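Local coordinates for cellulose biosynthesis protein BcsG (Salmonella typhimurium LT2, PDB 5OLT) that is required for cellulose biosynthesis, the present chain being the extramembrane, zinc-binding domain of a membrane protein of the alkaline phosphatase family, at residues T46-Q51 / R327-K332; L176-L181 / G185-D190; L217-G222 / Q239-E244; I321-V326 / S346-T351. All coordinates share one frame; numbering follows the deposited sequence.

Contact 1. Residues T46-Q51 / R327-K332; sequences TTFPAQ and RAVDGK
Val329 meets Pro49 and Phe48 near the C-terminal end of helix 318-328, in a type I beta turn from Ala328 to Gly331, so that the loop after helix 27-42 is laid against that end of the later helix. Just ahead, Arg327 extends its guanidinium to the carbonyl oxygens of Leu344 and Ser346, while Ala328 O accepts from Gly331 N at 2.8 Å and closes the turn. Val329 carries the apolar contact with a separate methyl for each neighbour. CG1 lies between the backbone N and the carbonyl carbon (chi1 77°) and faces the proline ring, 4.1 Å from Pro49 CD and as far from Pro49 CG. The other methyl, CG2, comes to the edge of the phenyl ring near its plane, 4.4 Å from Phe48 CE2. This is a light hydrophobic touch, and both Phe48 and Val329 also rest on Leu136 of helix 132-138. Next, Asp330 forms an Asx turn, which spans Gly331, a residue of positive phi. Lys332 completes the segment: its NZ reaches Asp55 in a salt bridge, and Lys332 N donates to Asp330 OD1 at 3.0 Å, arriving from 42° above the carboxylate plane.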
loop_
_atom_site.group_PDB
_atom_site.type_symbol
_atom_site.label_atom_id
_atom_site.label_comp_id
_atom_site.label_asym_id
_atom_site.label_seq_id
_atom_site.Cartn_x
_atom_site.Cartn_y
_atom_site.Cartn_z
ATOM N N THR A 46 14.633 -1.107 4.935
ATOM C CA THR A 46 14.817 0.332 5.023
ATOM C C THR A 46 15.575 0.609 6.300
ATOM O O THR A 46 15.217 0.160 7.368
ATOM C CB THR A 46 13.462 1.015 5.112
ATOM O OG1 THR A 46 12.665 0.528 4.047
ATOM C CG2 THR A 46 13.618 2.515 5.019
ATOM N N THR A 47 16.620 1.389 6.212
ATOM C CA THR A 47 17.253 1.781 7.490
ATOM C C THR A 47 16.744 3.141 7.944
ATOM O O THR A 47 16.908 4.131 7.231
ATOM C CB THR A 47 18.775 1.757 7.407
ATOM O OG1 THR A 47 19.169 0.412 7.111
ATOM C CG2 THR A 47 19.394 2.148 8.733
ATOM N N PHE A 48 16.056 3.137 9.083
ATOM C CA PHE A 48 15.683 4.378 9.778
ATOM C C PHE A 48 16.854 4.936 10.584
ATOM O O PHE A 48 17.705 4.172 11.055
ATOM C CB PHE A 48 14.449 4.156 10.643
ATOM C CG PHE A 48 13.178 4.122 9.849
ATOM C CD1 PHE A 48 12.807 2.968 9.138
ATOM C CD2 PHE A 48 12.362 5.255 9.778
ATOM C CE1 PHE A 48 11.658 2.967 8.381
ATOM C CE2 PHE A 48 11.220 5.262 9.000
ATOM C CZ PHE A 48 10.842 4.101 8.312
ATOM N N PRO A 49 16.915 6.270 10.740
ATOM C CA PRO A 49 17.972 6.827 11.607
ATOM C C PRO A 49 17.778 6.409 13.062
ATOM O O PRO A 49 16.647 6.111 13.485
ATOM C CB PRO A 49 17.755 8.337 11.497
ATOM C CG PRO A 49 16.325 8.489 11.066
ATOM C CD PRO A 49 16.071 7.321 10.147
ATOM N N ALA A 50 18.889 6.414 13.818
ATOM C CA ALA A 50 18.883 6.100 15.234
ATOM C C ALA A 50 18.006 7.067 16.047
ATOM O O ALA A 50 17.276 6.655 16.950
ATOM C CB ALA A 50 20.319 6.087 15.758
ATOM N N GLN A 51 18.058 8.350 15.704
ATOM C CA GLN A 51 17.170 9.354 16.316
ATOM C C GLN A 51 17.032 10.460 15.282
ATOM O O GLN A 51 17.813 10.526 14.327
ATOM C CB GLN A 51 17.695 9.893 17.680
ATOM C CG GLN A 51 18.968 10.730 17.606
ATOM C CD GLN A 51 20.170 9.959 17.076
ATOM O OE1 GLN A 51 20.537 8.904 17.600
ATOM N NE2 GLN A 51 20.779 10.480 16.021
ATOM N N ARG A 327 12.831 8.830 3.602
ATOM C CA ARG A 327 13.333 10.046 2.915
ATOM C C ARG A 327 12.665 11.292 3.476
ATOM O O ARG A 327 13.285 12.370 3.509
ATOM C CB ARG A 327 13.151 9.942 1.397
ATOM C CG ARG A 327 14.046 8.834 0.833
ATOM C CD ARG A 327 13.928 8.723 -0.657
ATOM N NE ARG A 327 14.785 7.639 -1.161
ATOM C CZ ARG A 327 14.991 7.417 -2.461
ATOM N NH1 ARG A 327 14.447 8.209 -3.381
ATOM N NH2 ARG A 327 15.734 6.388 -2.854
ATOM N N ALA A 328 11.449 11.146 3.990
ATOM C CA ALA A 328 10.712 12.276 4.565
ATOM C C ALA A 328 10.821 12.408 6.060
ATOM O O ALA A 328 10.351 13.405 6.595
ATOM C CB ALA A 328 9.252 12.134 4.200
ATOM N N VAL A 329 11.384 11.395 6.749
ATOM C CA VAL A 329 11.121 11.264 8.200
ATOM C C VAL A 329 11.657 12.403 9.077
ATOM O O VAL A 329 11.053 12.705 10.112
ATOM C CB VAL A 329 11.570 9.864 8.761
ATOM C CG1 VAL A 329 13.083 9.803 8.949
ATOM C CG2 VAL A 329 10.840 9.526 10.046
ATOM N N ASP A 330 12.729 13.056 8.614
ATOM C CA ASP A 330 13.228 14.233 9.346
ATOM C C ASP A 330 12.410 15.487 9.111
ATOM O O ASP A 330 12.672 16.518 9.704
ATOM C CB ASP A 330 14.736 14.468 9.127
ATOM C CG ASP A 330 15.098 14.831 7.689
ATOM O OD1 ASP A 330 14.206 15.192 6.877
ATOM O OD2 ASP A 330 16.307 14.785 7.381
ATOM N N GLY A 331 11.424 15.391 8.222
ATOM C CA GLY A 331 10.506 16.501 7.928
ATOM C C GLY A 331 11.120 17.633 7.121
ATOM O O GLY A 331 10.420 18.613 6.839
ATOM N N LYS A 332 12.397 17.528 6.761
ATOM C CA LYS A 332 13.086 18.680 6.177
ATOM C C LYS A 332 12.612 18.994 4.771
ATOM O O LYS A 332 12.671 20.138 4.347
ATOM C CB LYS A 332 14.596 18.506 6.267
ATOM C CG LYS A 332 15.077 18.568 7.709
ATOM C CD LYS A 332 16.591 18.384 7.789
ATOM C CE LYS A 332 17.035 18.455 9.229
ATOM N NZ LYS A 332 18.522 18.387 9.268
#

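Contact 2. Residues L176-L181 / G185-D190; sequences LPTALL and GSPVYD
Val188 O is gripped by two successive amides, Ala179 N at 2.8 Å and Leu180 N at 3.1 Å, both lying in its carbonyl plane. This is a classic beta bulge in the antiparallel hairpin of strands 178-181 and 187-189, and it shifts the register by one residue. Beyond it, Leu180 and Val188 form a hydrogen-bonded pair in which Val188 N returns a 171° bond to Leu180 O. On one face of the hairpin Leu180 CB lies 4.0 Å from Val188 CB. Leu181 and Pro187 share the other face; there Leu181 CD2 lies over the backbone, 4.0 Å from Pro187 CA. At the opposite end the strands are tied by Asp190 N, which donates to Pro177 O at 2.9 Å. Asp190 itself is the N-cap of helix 191-203, its OD2 accepting from Ala193 N. The phenol ring of Tyr189 turns away from the first strand but stays beside Leu176 and Pro177. Set beside the backbone N (chi1 -60°), it receives Pro177 O at its edge, in the ring plane. Leu176, which also leans on helix 191-203, crosses this tyrosine at about a right angle, placing Leu176 CB 3.7 Å from Tyr189 CD1.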
loop_
_atom_site.group_PDB
_atom_site.type_symbol
_atom_site.label_atom_id
_atom_site.label_comp_id
_atom_site.label_asym_id
_atom_site.label_seq_id
_atom_site.Cartn_x
_atom_site.Cartn_y
_atom_site.Cartn_z
ATOM N N LEU A 176 -20.347 9.009 14.212
ATOM C CA LEU A 176 -20.063 9.117 12.784
ATOM C C LEU A 176 -21.266 8.730 11.939
ATOM O O LEU A 176 -21.959 7.802 12.284
ATOM C CB LEU A 176 -18.893 8.219 12.403
ATOM C CG LEU A 176 -17.512 8.594 12.946
ATOM C CD1 LEU A 176 -16.572 7.455 12.603
ATOM C CD2 LEU A 176 -17.035 9.914 12.343
ATOM N N PRO A 177 -21.498 9.442 10.815
ATOM C CA PRO A 177 -22.588 9.022 9.946
ATOM C C PRO A 177 -22.257 7.729 9.204
ATOM O O PRO A 177 -21.092 7.444 8.908
ATOM C CB PRO A 177 -22.754 10.189 8.968
ATOM C CG PRO A 177 -21.506 10.966 9.038
ATOM C CD PRO A 177 -20.781 10.619 10.286
ATOM N N THR A 178 -23.272 6.931 8.963
ATOM C CA THR A 178 -23.138 5.683 8.226
ATOM C C THR A 178 -23.347 5.951 6.738
ATOM O O THR A 178 -24.357 6.562 6.317
ATOM C CB THR A 178 -24.186 4.697 8.746
ATOM O OG1 THR A 178 -23.817 4.330 10.075
ATOM C CG2 THR A 178 -24.238 3.422 7.918
ATOM N N ALA A 179 -22.381 5.533 5.923
ATOM C CA ALA A 179 -22.487 5.659 4.470
ATOM C C ALA A 179 -23.102 4.420 3.814
ATOM O O ALA A 179 -23.882 4.549 2.830
ATOM C CB ALA A 179 -21.116 5.902 3.918
ATOM N N LEU A 180 -22.730 3.244 4.316
ATOM C CA LEU A 180 -23.140 1.959 3.762
ATOM C C LEU A 180 -23.358 0.994 4.909
ATOM O O LEU A 180 -22.807 1.149 5.982
ATOM C CB LEU A 180 -22.056 1.359 2.831
ATOM C CG LEU A 180 -21.732 2.182 1.567
ATOM C CD1 LEU A 180 -20.346 1.808 1.044
ATOM C CD2 LEU A 180 -22.797 1.967 0.498
ATOM N N LEU A 181 -24.141 -0.043 4.642
ATOM C CA LEU A 181 -24.120 -1.242 5.479
ATOM C C LEU A 181 -23.336 -2.325 4.795
ATOM O O LEU A 181 -23.451 -2.521 3.568
ATOM C CB LEU A 181 -25.532 -1.694 5.851
ATOM C CG LEU A 181 -26.233 -0.655 6.733
ATOM C CD1 LEU A 181 -27.667 -1.145 7.006
ATOM C CD2 LEU A 181 -25.506 -0.307 8.051
ATOM N N GLY A 185 -23.539 -6.708 7.657
ATOM C CA GLY A 185 -24.599 -5.966 8.382
ATOM C C GLY A 185 -24.130 -4.773 9.249
ATOM O O GLY A 185 -24.938 -3.951 9.732
ATOM N N SER A 186 -22.829 -4.674 9.457
ATOM C CA SER A 186 -22.306 -3.624 10.287
ATOM C C SER A 186 -22.038 -2.356 9.453
ATOM O O SER A 186 -22.035 -2.387 8.216
ATOM C CB SER A 186 -21.056 -4.073 11.049
ATOM O OG SER A 186 -20.032 -4.362 10.143
ATOM N N PRO A 187 -21.855 -1.228 10.133
ATOM C CA PRO A 187 -21.754 0.015 9.384
ATOM C C PRO A 187 -20.423 0.218 8.690
ATOM O O PRO A 187 -19.362 -0.200 9.187
ATOM C CB PRO A 187 -21.906 1.103 10.460
ATOM C CG PRO A 187 -22.513 0.444 11.624
ATOM C CD PRO A 187 -22.037 -0.984 11.580
ATOM N N VAL A 188 -20.491 0.870 7.538
ATOM C CA VAL A 188 -19.294 1.493 6.955
ATOM C C VAL A 188 -19.521 2.994 7.085
ATOM O O VAL A 188 -20.493 3.542 6.503
ATOM C CB VAL A 188 -19.082 1.082 5.490
ATOM C CG1 VAL A 188 -17.757 1.697 5.015
ATOM C CG2 VAL A 188 -19.057 -0.438 5.371
ATOM N N TYR A 189 -18.701 3.649 7.901
ATOM C CA TYR A 189 -18.889 5.059 8.167
ATOM C C TYR A 189 -18.437 5.915 6.987
ATOM O O TYR A 189 -17.550 5.506 6.213
ATOM C CB TYR A 189 -18.098 5.459 9.414
ATOM C CG TYR A 189 -18.573 4.683 10.601
ATOM C CD1 TYR A 189 -19.857 4.905 11.109
ATOM C CD2 TYR A 189 -17.758 3.715 11.202
ATOM C CE1 TYR A 189 -20.340 4.157 12.178
ATOM C CE2 TYR A 189 -18.237 2.963 12.294
ATOM C CZ TYR A 189 -19.517 3.205 12.768
ATOM O OH TYR A 189 -19.957 2.475 13.858
ATOM N N ASP A 190 -18.987 7.123 6.894
ATOM C CA ASP A 190 -18.584 8.038 5.851
ATOM C C ASP A 190 -17.107 8.394 5.991
ATOM O O ASP A 190 -16.647 8.844 7.069
ATOM C CB ASP A 190 -19.391 9.325 5.932
ATOM C CG ASP A 190 -19.085 10.221 4.791
ATOM O OD1 ASP A 190 -19.581 9.953 3.671
ATOM O OD2 ASP A 190 -18.313 11.164 4.996
#

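Contact 3. Residues L217-G222 / Q239-E244; sequences LPLHDG and QKLFDE
Two aromatic rings flank the site where Pro218 and Leu219 pack on Leu241, one in each segment. The imidazole of His220 stacks on Phe183, and its two nitrogens are both engaged at the ring edge. His220 ND1 donates to Asp221 O at 2.7 Å, with the acceptor exactly in the ring plane and approached on a lone pair, which helps to fix the ring rotation; NE2 bonds to a citrate probably left from crystallisation. On the helix side, Phe242 makes edge-to-face pairs with Trp85 and with His82.

Between these rings the contact is apolar and buried, and a single methyl of Leu241 serves both neighbours. Leu241 CD2 comes 4.0 Å from Leu219 CD1 and 4.3 Å from Pro218 CG. The two leucines cross at about a right angle. Leu241 can reach the loop because its CG stands anti to the backbone N (chi1 175°). The loop is folded as a type I turn closed by His220 N to Leu217 O, and Arg237, on the same helix as Leu241, holds it further by donating to the carbonyls of Pro218 and His220. Away from the loop, Gln239 NE2 donates to Asp243 OD2 at 2.9 Å, and Asp243 OD1 accepts from His82.

Both leucines also rest on Ile66 of strand 60-66, and the side chain of Leu219 lies about 8 Å from the zinc ion. Strand 210-216, this loop, helix 234-255 and strand 259-265 thus form a beta-alpha-beta crossover that passes over strand 60-66 in the central sheet of this alkaline phosphatase-family domain.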
loop_
_atom_site.group_PDB
_atom_site.type_symbol
_atom_site.label_atom_id
_atom_site.label_comp_id
_atom_site.label_asym_id
_atom_site.label_seq_id
_atom_site.Cartn_x
_atom_site.Cartn_y
_atom_site.Cartn_z
ATOM N N LEU A 217 -13.275 0.216 3.948
ATOM C CA LEU A 217 -14.034 -0.891 3.389
ATOM C C LEU A 217 -15.169 -0.573 2.367
ATOM O O LEU A 217 -15.851 -1.509 1.948
ATOM C CB LEU A 217 -14.702 -1.603 4.616
ATOM C CG LEU A 217 -15.010 -3.078 4.485
ATOM C CD1 LEU A 217 -13.711 -3.871 4.329
ATOM C CD2 LEU A 217 -15.794 -3.564 5.701
ATOM N N PRO A 218 -15.385 0.700 1.939
ATOM C CA PRO A 218 -16.627 0.903 1.172
ATOM C C PRO A 218 -16.705 0.153 -0.156
ATOM O O PRO A 218 -17.815 -0.113 -0.627
ATOM C CB PRO A 218 -16.654 2.413 0.947
ATOM C CG PRO A 218 -15.219 2.801 0.921
ATOM C CD PRO A 218 -14.597 1.950 2.013
ATOM N N LEU A 219 -15.555 -0.174 -0.756
ATOM C CA LEU A 219 -15.567 -0.814 -2.073
ATOM C C LEU A 219 -15.692 -2.329 -1.969
ATOM O O LEU A 219 -15.762 -3.000 -2.984
ATOM C CB LEU A 219 -14.313 -0.429 -2.865
ATOM C CG LEU A 219 -14.118 1.081 -2.985
ATOM C CD1 LEU A 219 -12.891 1.322 -3.873
ATOM C CD2 LEU A 219 -15.348 1.834 -3.505
ATOM N N HIS A 220 -15.738 -2.884 -0.743
ATOM C CA HIS A 220 -15.894 -4.336 -0.620
ATOM C C HIS A 220 -17.223 -4.811 -1.200
ATOM O O HIS A 220 -18.238 -4.145 -1.080
ATOM C CB HIS A 220 -15.805 -4.742 0.844
ATOM C CG HIS A 220 -15.643 -6.232 1.061
ATOM N ND1 HIS A 220 -16.651 -7.160 0.815
ATOM C CD2 HIS A 220 -14.588 -6.943 1.505
ATOM C CE1 HIS A 220 -16.225 -8.367 1.143
ATOM N NE2 HIS A 220 -14.979 -8.261 1.573
ATOM N N ASP A 221 -17.205 -5.985 -1.837
ATOM C CA ASP A 221 -18.422 -6.582 -2.370
ATOM C C ASP A 221 -19.515 -6.711 -1.276
ATOM O O ASP A 221 -19.220 -6.934 -0.094
ATOM C CB ASP A 221 -18.104 -7.955 -2.982
ATOM C CG ASP A 221 -19.117 -8.366 -4.039
ATOM O OD1 ASP A 221 -20.072 -7.579 -4.362
ATOM O OD2 ASP A 221 -18.942 -9.494 -4.548
ATOM N N GLY A 222 -20.763 -6.538 -1.685
ATOM C CA GLY A 222 -21.878 -6.772 -0.780
ATOM C C GLY A 222 -22.336 -5.578 0.028
ATOM O O GLY A 222 -23.299 -5.685 0.766
ATOM N N GLN A 239 -16.694 6.421 -7.129
ATOM C CA GLN A 239 -16.812 7.856 -7.334
ATOM C C GLN A 239 -17.010 8.597 -6.006
ATOM O O GLN A 239 -16.382 9.647 -5.788
ATOM C CB GLN A 239 -17.989 8.119 -8.284
ATOM C CG GLN A 239 -18.255 9.606 -8.510
ATOM C CD GLN A 239 -17.256 10.288 -9.434
ATOM O OE1 GLN A 239 -16.708 9.657 -10.374
ATOM N NE2 GLN A 239 -17.045 11.600 -9.217
ATOM N N LYS A 240 -17.896 8.083 -5.142
ATOM C CA LYS A 240 -18.153 8.712 -3.855
ATOM C C LYS A 240 -16.882 8.773 -3.029
ATOM O O LYS A 240 -16.549 9.815 -2.461
ATOM C CB LYS A 240 -19.241 7.923 -3.112
ATOM C CG LYS A 240 -19.522 8.386 -1.683
ATOM C CD LYS A 240 -20.707 7.606 -1.139
ATOM C CE LYS A 240 -21.086 7.971 0.291
ATOM N NZ LYS A 240 -22.075 9.051 0.365
ATOM N N LEU A 241 -16.148 7.656 -2.974
ATOM C CA LEU A 241 -14.893 7.626 -2.219
ATOM C C LEU A 241 -13.878 8.618 -2.788
ATOM O O LEU A 241 -13.244 9.363 -2.035
ATOM C CB LEU A 241 -14.295 6.209 -2.247
ATOM C CG LEU A 241 -12.904 6.087 -1.591
ATOM C CD1 LEU A 241 -12.904 6.510 -0.112
ATOM C CD2 LEU A 241 -12.386 4.670 -1.756
ATOM N N PHE A 242 -13.724 8.618 -4.114
ATOM C CA PHE A 242 -12.708 9.473 -4.703
ATOM C C PHE A 242 -13.082 10.940 -4.532
ATOM O O PHE A 242 -12.209 11.771 -4.290
ATOM C CB PHE A 242 -12.493 9.138 -6.179
ATOM C CG PHE A 242 -12.045 7.711 -6.442
ATOM C CD1 PHE A 242 -11.479 6.913 -5.453
ATOM C CD2 PHE A 242 -12.173 7.188 -7.740
ATOM C CE1 PHE A 242 -11.111 5.607 -5.760
ATOM C CE2 PHE A 242 -11.803 5.878 -8.035
ATOM C CZ PHE A 242 -11.257 5.093 -7.033
ATOM N N ASP A 243 -14.375 11.261 -4.640
ATOM C CA ASP A 243 -14.827 12.636 -4.367
ATOM C C ASP A 243 -14.590 13.037 -2.914
ATOM O O ASP A 243 -14.163 14.184 -2.651
ATOM C CB ASP A 243 -16.317 12.764 -4.710
ATOM C CG ASP A 243 -16.570 12.863 -6.234
ATOM O OD1 ASP A 243 -15.613 13.148 -7.006
ATOM O OD2 ASP A 243 -17.756 12.659 -6.623
ATOM N N GLU A 244 -14.775 12.091 -1.973
ATOM C CA GLU A 244 -14.520 12.416 -0.579
ATOM C C GLU A 244 -13.030 12.581 -0.303
ATOM O O GLU A 244 -12.658 13.484 0.436
ATOM C CB GLU A 244 -15.156 11.396 0.349
ATOM C CG GLU A 244 -16.670 11.534 0.352
ATOM C CD GLU A 244 -17.345 10.788 1.483
ATOM O OE1 GLU A 244 -16.731 9.921 2.151
ATOM O OE2 GLU A 244 -18.559 11.075 1.699
#

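Contact 4. Residues I321-V326 / S346-T351; sequences ISELVV and SNLPQT
Glu323 sets its aliphatic stem against the CD-CG edge of Pro349, crossing it at a slant, with Glu323 CB 3.7 Å from Pro349 CD. The next methylene takes part as well, since Glu323 CG is 3.8 Å from that same proline carbon, Pro349 CD. CG stands anti to the backbone N (chi1 -179°), which carries the stem out from the helix to the loop, and the bend that follows at chi2 (62°) turns the carboxylate off this line. Its OE2 forms a salt bridge with Arg327, one helical turn on, so the charge is paired on the helix itself and the loop receives just the hydrocarbon part.

Leu348 fills the neighbouring position, where its CD2 methyl wedges between two consecutive helix residues. Leu348 CD2 lies 3.8 Å from Glu323 CG on one hand and 3.9 Å from Leu324 CD2 on the other; the two leucines cross at about a right angle. The arginine that pairs with Glu323 also touches Leu348, so that the leucine is bordered by charged side chains as well as by the apolar one.

Helix 318-328 therefore carries the loop that follows helix 341-345 on the side of Glu323. Leu324 reaches both ways: besides Leu348, it packs on Ile90 and Phe92 of strand 90-96 and on Met260 of strand 259-265. Ile321 and Val325 likewise face the central mixed sheet, which leaves the helix sandwiched between that sheet and the loop.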
loop_
_atom_site.group_PDB
_atom_site.type_symbol
_atom_site.label_atom_id
_atom_site.label_comp_id
_atom_site.label_asym_id
_atom_site.label_seq_id
_atom_site.Cartn_x
_atom_site.Cartn_y
_atom_site.Cartn_z
ATOM N N ILE A 321 7.276 2.289 -0.428
ATOM C CA ILE A 321 6.557 3.219 0.458
ATOM C C ILE A 321 7.405 3.499 1.696
ATOM O O ILE A 321 7.632 4.655 2.069
ATOM C CB ILE A 321 5.167 2.677 0.859
ATOM C CG1 ILE A 321 4.302 2.390 -0.386
ATOM C CG2 ILE A 321 4.492 3.586 1.898
ATOM C CD1 ILE A 321 4.019 3.580 -1.284
ATOM N N SER A 322 7.958 2.441 2.296
ATOM C CA SER A 322 8.818 2.621 3.438
ATOM C C SER A 322 10.020 3.515 3.086
ATOM O O SER A 322 10.411 4.386 3.907
ATOM C CB SER A 322 9.244 1.262 4.002
ATOM O OG SER A 322 10.072 1.462 5.144
ATOM N N GLU A 323 10.614 3.312 1.903
ATOM C CA GLU A 323 11.727 4.183 1.525
ATOM C C GLU A 323 11.318 5.643 1.399
ATOM O O GLU A 323 12.041 6.526 1.868
ATOM C CB GLU A 323 12.312 3.694 0.205
ATOM C CG GLU A 323 13.492 4.509 -0.278
ATOM C CD GLU A 323 14.675 4.508 0.630
ATOM O OE1 GLU A 323 14.876 3.531 1.385
ATOM O OE2 GLU A 323 15.447 5.507 0.557
ATOM N N LEU A 324 10.147 5.912 0.818
ATOM C CA LEU A 324 9.705 7.300 0.741
ATOM C C LEU A 324 9.476 7.892 2.124
ATOM O O LEU A 324 9.827 9.072 2.353
ATOM C CB LEU A 324 8.417 7.413 -0.108
ATOM C CG LEU A 324 8.656 7.293 -1.629
ATOM C CD1 LEU A 324 7.329 7.082 -2.329
ATOM C CD2 LEU A 324 9.386 8.523 -2.203
ATOM N N VAL A 325 8.949 7.095 3.066
ATOM C CA VAL A 325 8.800 7.547 4.447
ATOM C C VAL A 325 10.156 7.887 5.066
ATOM O O VAL A 325 10.280 8.949 5.695
ATOM C CB VAL A 325 7.969 6.550 5.314
ATOM C CG1 VAL A 325 7.950 6.987 6.793
ATOM C CG2 VAL A 325 6.537 6.445 4.752
ATOM N N VAL A 326 11.160 7.026 4.924
ATOM C CA VAL A 326 12.408 7.383 5.567
ATOM C C VAL A 326 13.007 8.649 4.926
ATOM O O VAL A 326 13.559 9.476 5.662
ATOM C CB VAL A 326 13.360 6.183 5.635
ATOM C CG1 VAL A 326 14.089 5.970 4.330
ATOM C CG2 VAL A 326 14.335 6.320 6.784
ATOM N N SER A 346 13.764 8.918 -7.295
ATOM C CA SER A 346 14.674 8.040 -8.049
ATOM C C SER A 346 15.336 7.018 -7.102
ATOM O O SER A 346 15.423 7.214 -5.880
ATOM C CB SER A 346 15.749 8.849 -8.821
ATOM O OG SER A 346 15.115 9.578 -9.880
ATOM N N ASN A 347 15.793 5.910 -7.697
ATOM C CA ASN A 347 16.469 4.839 -6.954
ATOM C C ASN A 347 15.626 4.257 -5.832
ATOM O O ASN A 347 16.137 3.843 -4.810
ATOM C CB ASN A 347 17.819 5.311 -6.423
ATOM C CG ASN A 347 18.614 6.026 -7.484
ATOM O OD1 ASN A 347 18.687 7.266 -7.495
ATOM N ND2 ASN A 347 19.123 5.264 -8.438
ATOM N N LEU A 348 14.320 4.235 -6.042
ATOM C CA LEU A 348 13.450 3.570 -5.069
ATOM C C LEU A 348 13.601 2.069 -5.250
ATOM O O LEU A 348 13.887 1.584 -6.358
ATOM C CB LEU A 348 11.989 3.994 -5.279
ATOM C CG LEU A 348 11.622 5.442 -4.952
ATOM C CD1 LEU A 348 10.219 5.781 -5.441
ATOM C CD2 LEU A 348 11.769 5.746 -3.476
ATOM N N PRO A 349 13.408 1.333 -4.160
ATOM C CA PRO A 349 13.511 -0.126 -4.331
ATOM C C PRO A 349 12.464 -0.676 -5.295
ATOM O O PRO A 349 11.282 -0.301 -5.248
ATOM C CB PRO A 349 13.271 -0.674 -2.930
ATOM C CG PRO A 349 12.647 0.414 -2.179
ATOM C CD PRO A 349 13.061 1.727 -2.794
ATOM N N GLN A 350 12.915 -1.566 -6.172
ATOM C CA GLN A 350 12.009 -2.288 -7.086
ATOM C C GLN A 350 11.791 -3.659 -6.496
ATOM O O GLN A 350 12.679 -4.194 -5.814
ATOM C CB GLN A 350 12.619 -2.466 -8.484
ATOM C CG GLN A 350 12.925 -1.107 -9.110
ATOM C CD GLN A 350 13.493 -1.213 -10.496
ATOM O OE1 GLN A 350 13.050 -2.011 -11.305
ATOM N NE2 GLN A 350 14.451 -0.328 -10.803
ATOM N N THR A 351 10.614 -4.216 -6.755
ATOM C CA THR A 351 10.252 -5.525 -6.208
ATOM C C THR A 351 9.523 -6.265 -7.303
ATOM O O THR A 351 8.604 -5.714 -7.946
ATOM C CB THR A 351 9.321 -5.368 -4.979
ATOM O OG1 THR A 351 9.968 -4.533 -3.998
ATOM C CG2 THR A 351 9.016 -6.739 -4.355
#

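The four contacts form two separate pairs; contact 3 lies across the chain's centre from contacts 1 and 4. Contacts 1 and 4, with centres 12 Å apart, share helix 318-328, and the hydroxyls of Thr46 and Ser322 link them directly. Contacts 2 and 3, 11 Å apart, join where Leu180 and Val188 of the hairpin pack on Pro218. Between the pairs the centres are 28 to 37 Å apart. Along the chain, contact 1 encloses both contacts 2 and 3 and interleaves with contact 4, so the loop after helix 27-42 is brought to the C-terminal part of the domain. Contact 3 lies nearer the zinc ion than contact 2, the hairpin standing outside it at the surface.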